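Local coordinates for putative Oleoyl-[acyl-carrier protein] thioesterase (Lactobacillus plantarum, PDB 2OWN), which probably hydrolyses the thioester of oleoyl-acyl carrier protein, releasing free oleate, at residues 74-87 / 98-110. Residues are numbered along the deposited sequence; the frame is centred on the assembly and turned at random.
Sequences RMPRQDEVVTIAVR and REFWIRDADGQQL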
loop_
_atom_site.group_PDB
_atom_site.type_symbol
_atom_site.label_atom_id
_atom_site.label_comp_id
_atom_site.label_asym_id
_atom_site.label_seq_id
_atom_site.Cartn_x
_atom_site.Cartn_y
_atom_site.Cartn_z
ATOM N N ARG B 74 19.117 -2.595 -8.196
ATOM C CA ARG B 74 17.835 -2.938 -8.854
ATOM C C ARG B 74 16.747 -3.060 -7.790
ATOM O O ARG B 74 17.045 -3.497 -6.674
ATOM C CB ARG B 74 17.871 -4.194 -9.737
ATOM C CG ARG B 74 17.944 -5.559 -9.055
ATOM C CD ARG B 74 17.757 -6.636 -10.072
ATOM N NE ARG B 74 17.737 -7.948 -9.438
ATOM C CZ ARG B 74 16.682 -8.550 -8.873
ATOM N NH1 ARG B 74 15.476 -7.962 -8.783
ATOM N NH2 ARG B 74 16.855 -9.770 -8.348
HETATM N N MSE B 75 15.514 -2.697 -8.141
HETATM C CA MSE B 75 14.385 -2.790 -7.214
HETATM C C MSE B 75 13.931 -4.243 -7.107
HETATM O O MSE B 75 14.073 -4.989 -8.096
HETATM C CB MSE B 75 13.201 -1.906 -7.636
HETATM C CG MSE B 75 13.535 -0.424 -7.618
HETATM SE SE MSE B 75 13.898 0.213 -5.808
HETATM C CE MSE B 75 12.092 0.441 -5.157
ATOM N N PRO B 76 13.468 -4.675 -5.902
ATOM C CA PRO B 76 12.933 -6.029 -5.778
ATOM C C PRO B 76 11.735 -6.279 -6.738
ATOM O O PRO B 76 10.945 -5.360 -6.986
ATOM C CB PRO B 76 12.485 -6.082 -4.317
ATOM C CG PRO B 76 13.355 -5.150 -3.635
ATOM C CD PRO B 76 13.484 -4.017 -4.575
ATOM N N ARG B 77 11.678 -7.481 -7.302
ATOM C CA ARG B 77 10.632 -7.905 -8.245
ATOM C C ARG B 77 9.470 -8.549 -7.493
ATOM O O ARG B 77 9.654 -9.020 -6.359
ATOM C CB ARG B 77 11.210 -8.940 -9.222
ATOM C CG ARG B 77 12.317 -8.415 -10.150
ATOM C CD ARG B 77 13.249 -9.540 -10.636
ATOM N NE ARG B 77 12.562 -10.701 -11.212
ATOM C CZ ARG B 77 13.145 -11.860 -11.574
ATOM N NH1 ARG B 77 14.471 -12.080 -11.431
ATOM N NH2 ARG B 77 12.377 -12.840 -12.083
ATOM N N GLN B 78 8.291 -8.584 -8.137
ATOM C CA GLN B 78 7.082 -9.246 -7.588
ATOM C C GLN B 78 7.409 -10.730 -7.340
ATOM O O GLN B 78 8.050 -11.369 -8.181
ATOM C CB GLN B 78 5.890 -9.154 -8.548
ATOM C CG GLN B 78 4.584 -9.803 -8.068
ATOM C CD GLN B 78 3.509 -9.849 -9.143
ATOM O OE1 GLN B 78 3.445 -8.991 -10.005
ATOM N NE2 GLN B 78 2.663 -10.862 -9.087
ATOM N N ASP B 79 6.986 -11.226 -6.174
ATOM C CA ASP B 79 7.200 -12.613 -5.690
ATOM C C ASP B 79 8.652 -13.002 -5.340
ATOM O O ASP B 79 8.917 -14.180 -5.055
ATOM C CB ASP B 79 6.532 -13.647 -6.641
ATOM C CG ASP B 79 5.049 -13.378 -6.854
ATOM O OD1 ASP B 79 4.427 -12.718 -6.008
ATOM O OD2 ASP B 79 4.502 -13.802 -7.887
ATOM N N GLU B 80 9.557 -12.012 -5.270
ATOM C CA GLU B 80 10.949 -12.238 -4.914
ATOM C C GLU B 80 10.995 -12.223 -3.383
ATOM O O GLU B 80 10.318 -11.393 -2.746
ATOM C CB GLU B 80 11.861 -11.151 -5.481
ATOM C CG GLU B 80 13.344 -11.451 -5.327
ATOM C CD GLU B 80 14.267 -10.343 -5.787
ATOM O OE1 GLU B 80 13.809 -9.308 -6.312
ATOM O OE2 GLU B 80 15.478 -10.518 -5.587
ATOM N N VAL B 81 11.775 -13.134 -2.806
ATOM C CA VAL B 81 11.962 -13.224 -1.362
ATOM C C VAL B 81 13.275 -12.484 -1.142
ATOM O O VAL B 81 14.334 -12.997 -1.530
ATOM C CB VAL B 81 11.977 -14.674 -0.846
ATOM C CG1 VAL B 81 12.228 -14.717 0.656
ATOM C CG2 VAL B 81 10.645 -15.349 -1.158
ATOM N N VAL B 82 13.183 -11.265 -0.596
ATOM C CA VAL B 82 14.351 -10.413 -0.290
ATOM C C VAL B 82 14.692 -10.480 1.193
ATOM O O VAL B 82 13.803 -10.706 2.016
ATOM C CB VAL B 82 14.158 -8.914 -0.679
ATOM C CG1 VAL B 82 13.977 -8.779 -2.187
ATOM C CG2 VAL B 82 12.997 -8.224 0.114
ATOM N N THR B 83 15.975 -10.263 1.503
ATOM C CA THR B 83 16.517 -10.241 2.857
ATOM C C THR B 83 16.776 -8.761 3.185
ATOM O O THR B 83 17.497 -8.093 2.423
ATOM C CB THR B 83 17.788 -11.099 2.950
ATOM O OG1 THR B 83 17.438 -12.460 2.668
ATOM C CG2 THR B 83 18.424 -11.034 4.335
ATOM N N ILE B 84 16.154 -8.255 4.262
ATOM C CA ILE B 84 16.320 -6.859 4.724
ATOM C C ILE B 84 17.193 -6.904 5.984
ATOM O O ILE B 84 16.713 -7.336 7.040
ATOM C CB ILE B 84 14.988 -6.079 5.040
ATOM C CG1 ILE B 84 13.967 -6.138 3.894
ATOM C CG2 ILE B 84 15.300 -4.608 5.401
ATOM C CD1 ILE B 84 13.177 -7.406 3.799
ATOM N N ALA B 85 18.462 -6.499 5.846
ATOM C CA ALA B 85 19.434 -6.423 6.952
ATOM C C ALA B 85 19.451 -4.966 7.427
ATOM O O ALA B 85 19.382 -4.057 6.590
ATOM C CB ALA B 85 20.810 -6.861 6.509
ATOM N N VAL B 86 19.528 -4.754 8.747
ATOM C CA VAL B 86 19.536 -3.408 9.372
ATOM C C VAL B 86 20.563 -3.313 10.527
ATOM O O VAL B 86 20.859 -4.321 11.169
ATOM C CB VAL B 86 18.094 -3.031 9.847
ATOM C CG1 VAL B 86 17.605 -3.949 10.981
ATOM C CG2 VAL B 86 18.020 -1.568 10.262
ATOM N N ARG B 87 21.091 -2.103 10.757
ATOM C CA ARG B 87 22.085 -1.828 11.807
ATOM C C ARG B 87 22.050 -0.371 12.291
ATOM O O ARG B 87 22.106 0.546 11.465
ATOM C CB ARG B 87 23.488 -2.189 11.277
ATOM C CG ARG B 87 24.667 -1.987 12.255
ATOM C CD ARG B 87 25.969 -2.612 11.741
ATOM N NE ARG B 87 26.539 -1.940 10.563
ATOM C CZ ARG B 87 27.625 -2.327 9.870
ATOM N NH1 ARG B 87 28.319 -3.437 10.177
ATOM N NH2 ARG B 87 28.024 -1.594 8.816
ATOM N N ARG B 98 21.730 5.310 10.917
ATOM C CA ARG B 98 21.155 3.969 10.689
ATOM C C ARG B 98 21.293 3.523 9.224
ATOM O O ARG B 98 20.891 4.260 8.310
ATOM C CB ARG B 98 19.698 3.969 11.140
ATOM C CG ARG B 98 18.927 2.641 10.975
ATOM C CD ARG B 98 17.611 2.649 11.757
ATOM N NE ARG B 98 17.887 2.436 13.182
ATOM C CZ ARG B 98 17.878 1.266 13.840
ATOM N NH1 ARG B 98 17.563 0.097 13.256
ATOM N NH2 ARG B 98 18.178 1.269 15.143
ATOM N N GLU B 99 21.835 2.311 9.035
ATOM C CA GLU B 99 22.058 1.681 7.727
ATOM C C GLU B 99 21.108 0.496 7.488
ATOM O O GLU B 99 20.734 -0.200 8.447
ATOM C CB GLU B 99 23.495 1.202 7.608
ATOM C CG GLU B 99 24.509 2.321 7.494
ATOM C CD GLU B 99 25.904 1.781 7.452
ATOM O OE1 GLU B 99 26.506 1.545 8.519
ATOM O OE2 GLU B 99 26.451 1.659 6.347
ATOM N N PHE B 100 20.746 0.283 6.213
ATOM C CA PHE B 100 19.864 -0.825 5.771
ATOM C C PHE B 100 20.407 -1.430 4.468
ATOM O O PHE B 100 20.890 -0.677 3.614
ATOM C CB PHE B 100 18.421 -0.398 5.450
ATOM C CG PHE B 100 17.763 0.500 6.466
ATOM C CD1 PHE B 100 18.097 1.871 6.518
ATOM C CD2 PHE B 100 16.706 0.033 7.277
ATOM C CE1 PHE B 100 17.466 2.748 7.434
ATOM C CE2 PHE B 100 16.054 0.917 8.199
ATOM C CZ PHE B 100 16.438 2.276 8.272
ATOM N N TRP B 101 20.289 -2.753 4.312
ATOM C CA TRP B 101 20.702 -3.485 3.098
ATOM C C TRP B 101 19.568 -4.399 2.656
ATOM O O TRP B 101 19.118 -5.217 3.462
ATOM C CB TRP B 101 21.928 -4.354 3.336
ATOM C CG TRP B 101 23.131 -3.625 3.710
ATOM C CD1 TRP B 101 24.155 -3.259 2.889
ATOM C CD2 TRP B 101 23.470 -3.168 5.016
ATOM N NE1 TRP B 101 25.117 -2.592 3.602
ATOM C CE2 TRP B 101 24.729 -2.515 4.913
ATOM C CE3 TRP B 101 22.830 -3.233 6.275
ATOM C CZ2 TRP B 101 25.373 -1.922 6.029
ATOM C CZ3 TRP B 101 23.473 -2.646 7.409
ATOM C CH2 TRP B 101 24.735 -1.996 7.265
ATOM N N ILE B 102 19.090 -4.224 1.423
ATOM C CA ILE B 102 18.046 -5.068 0.820
ATOM C C ILE B 102 18.860 -5.941 -0.143
ATOM O O ILE B 102 19.518 -5.383 -1.047
ATOM C CB ILE B 102 16.957 -4.268 0.079
ATOM C CG1 ILE B 102 16.347 -3.156 0.954
ATOM C CG2 ILE B 102 15.866 -5.196 -0.423
ATOM C CD1 ILE B 102 15.700 -3.606 2.208
ATOM N N ARG B 103 18.828 -7.269 0.079
ATOM C CA ARG B 103 19.560 -8.269 -0.719
ATOM C C ARG B 103 18.625 -9.330 -1.298
ATOM O O ARG B 103 17.543 -9.579 -0.738
ATOM C CB ARG B 103 20.620 -8.964 0.146
ATOM C CG ARG B 103 21.685 -8.042 0.749
ATOM C CD ARG B 103 22.733 -8.858 1.508
ATOM N NE ARG B 103 23.854 -8.051 2.019
ATOM C CZ ARG B 103 24.005 -7.523 3.250
ATOM N NH1 ARG B 103 23.104 -7.690 4.240
ATOM N NH2 ARG B 103 25.115 -6.811 3.511
ATOM N N ASP B 104 19.054 -9.963 -2.406
ATOM C CA ASP B 104 18.261 -11.037 -3.074
ATOM C C ASP B 104 18.490 -12.396 -2.383
ATOM O O ASP B 104 19.299 -12.483 -1.445
ATOM C CB ASP B 104 18.490 -11.085 -4.620
ATOM C CG ASP B 104 19.896 -11.551 -5.069
ATOM O OD1 ASP B 104 20.747 -12.041 -4.287
ATOM O OD2 ASP B 104 20.135 -11.423 -6.291
ATOM N N ALA B 105 17.786 -13.433 -2.863
ATOM C CA ALA B 105 17.900 -14.830 -2.352
ATOM C C ALA B 105 19.329 -15.422 -2.397
ATOM O O ALA B 105 19.700 -16.203 -1.508
ATOM C CB ALA B 105 16.905 -15.764 -3.079
ATOM N N ASP B 106 20.109 -15.026 -3.414
ATOM C CA ASP B 106 21.521 -15.446 -3.595
ATOM C C ASP B 106 22.559 -14.566 -2.833
ATOM O O ASP B 106 23.759 -14.843 -2.936
ATOM C CB ASP B 106 21.874 -15.493 -5.104
ATOM C CG ASP B 106 20.981 -16.454 -5.907
ATOM O OD1 ASP B 106 20.581 -17.523 -5.390
ATOM O OD2 ASP B 106 20.711 -16.148 -7.087
ATOM N N GLY B 107 22.113 -13.545 -2.075
ATOM C CA GLY B 107 22.988 -12.635 -1.307
ATOM C C GLY B 107 23.485 -11.362 -1.992
ATOM O O GLY B 107 24.167 -10.562 -1.334
ATOM N N GLN B 108 23.156 -11.157 -3.279
ATOM C CA GLN B 108 23.586 -9.961 -4.038
ATOM C C GLN B 108 22.775 -8.734 -3.614
ATOM O O GLN B 108 21.553 -8.837 -3.441
ATOM C CB GLN B 108 23.491 -10.179 -5.556
ATOM C CG GLN B 108 24.427 -11.281 -6.080
ATOM N N GLN B 109 23.452 -7.587 -3.471
ATOM C CA GLN B 109 22.814 -6.327 -3.039
ATOM C C GLN B 109 21.888 -5.714 -4.104
ATOM O O GLN B 109 22.325 -5.436 -5.233
ATOM C CB GLN B 109 23.860 -5.290 -2.579
ATOM C CG GLN B 109 23.327 -3.912 -2.138
ATOM C CD GLN B 109 24.431 -3.010 -1.620
ATOM O OE1 GLN B 109 25.084 -3.334 -0.644
ATOM N NE2 GLN B 109 24.588 -1.837 -2.231
ATOM N N LEU B 110 20.641 -5.465 -3.692
ATOM C CA LEU B 110 19.590 -4.842 -4.502
ATOM C C LEU B 110 19.539 -3.341 -4.193
ATOM O O LEU B 110 19.460 -2.518 -5.121
ATOM C CB LEU B 110 18.228 -5.507 -4.234
ATOM C CG LEU B 110 18.098 -6.995 -4.564
ATOM C CD1 LEU B 110 16.672 -7.448 -4.288
ATOM C CD2 LEU B 110 18.461 -7.313 -6.008
HETATM O O HOH W 1 15.811 -13.437 -5.034
HETATM O O HOH W 2 19.879 -13.648 0.921
#
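Thr83 and Arg103 exchange two backbone hydrogen bonds, each 2.8 Å from the N of one to the O of the other; Ala85 with Trp101 and Arg87 with Glu99 repeat the exchange, joining strands 81-87 and 98-103 as an antiparallel ladder. Beyond the ladder, Arg74 N donates to Leu110 O on a lone pair in the carbonyl plane (3.1 Å). The extended Glu80 chain places OE2 against Leu110 CD1 and Asp104 CB. Its OE1 is gripped twice, nearly along the C-O axis by Arg77 N (3.0 Å, 170°) and by Arg74 NH1 on the syn side but tilted well out of the carboxylate plane; its OE2 forms a salt bridge with Arg74 NH2 (3.2 Å) and takes a water that bridges to Ala105 N. Leu110 CD2 lies over one face of the Arg74 guanidinium, while CD1 also meets Val82 CG1 (3.7 Å). An alanine in place of Glu80 would probably leave the Arg74 guanidinium without its carboxylate mate and free to turn above Leu110. At the far end, the Arg87 chain bends at chi3 (69°), bringing NH2 near Trp101 CH2, and NH2 makes a weak salt bridge to Glu99 OE1 at the guanidinium edge; Ser89 is the stronger partner of that carboxylate. On the other face of the sheet, Ile102 CD1 presses tightly against Ile84 CG2 (3.4 Å), and Val86 CG2 meets Phe100 CD2 (3.6 Å). Helix 31-48 covers this side, touching Ile84, Val86 and Phe100, as expected where a hotdog-fold sheet wraps its central helix. The hairpin thus turns mostly apolar groups to the helix, Arg98 excepted, and Thr83, Ala85, Trp101 and charged chains to the reverse, while the Glu80 carboxylate braces loop 74-80 internally and reaches 98-110 through water and Leu110.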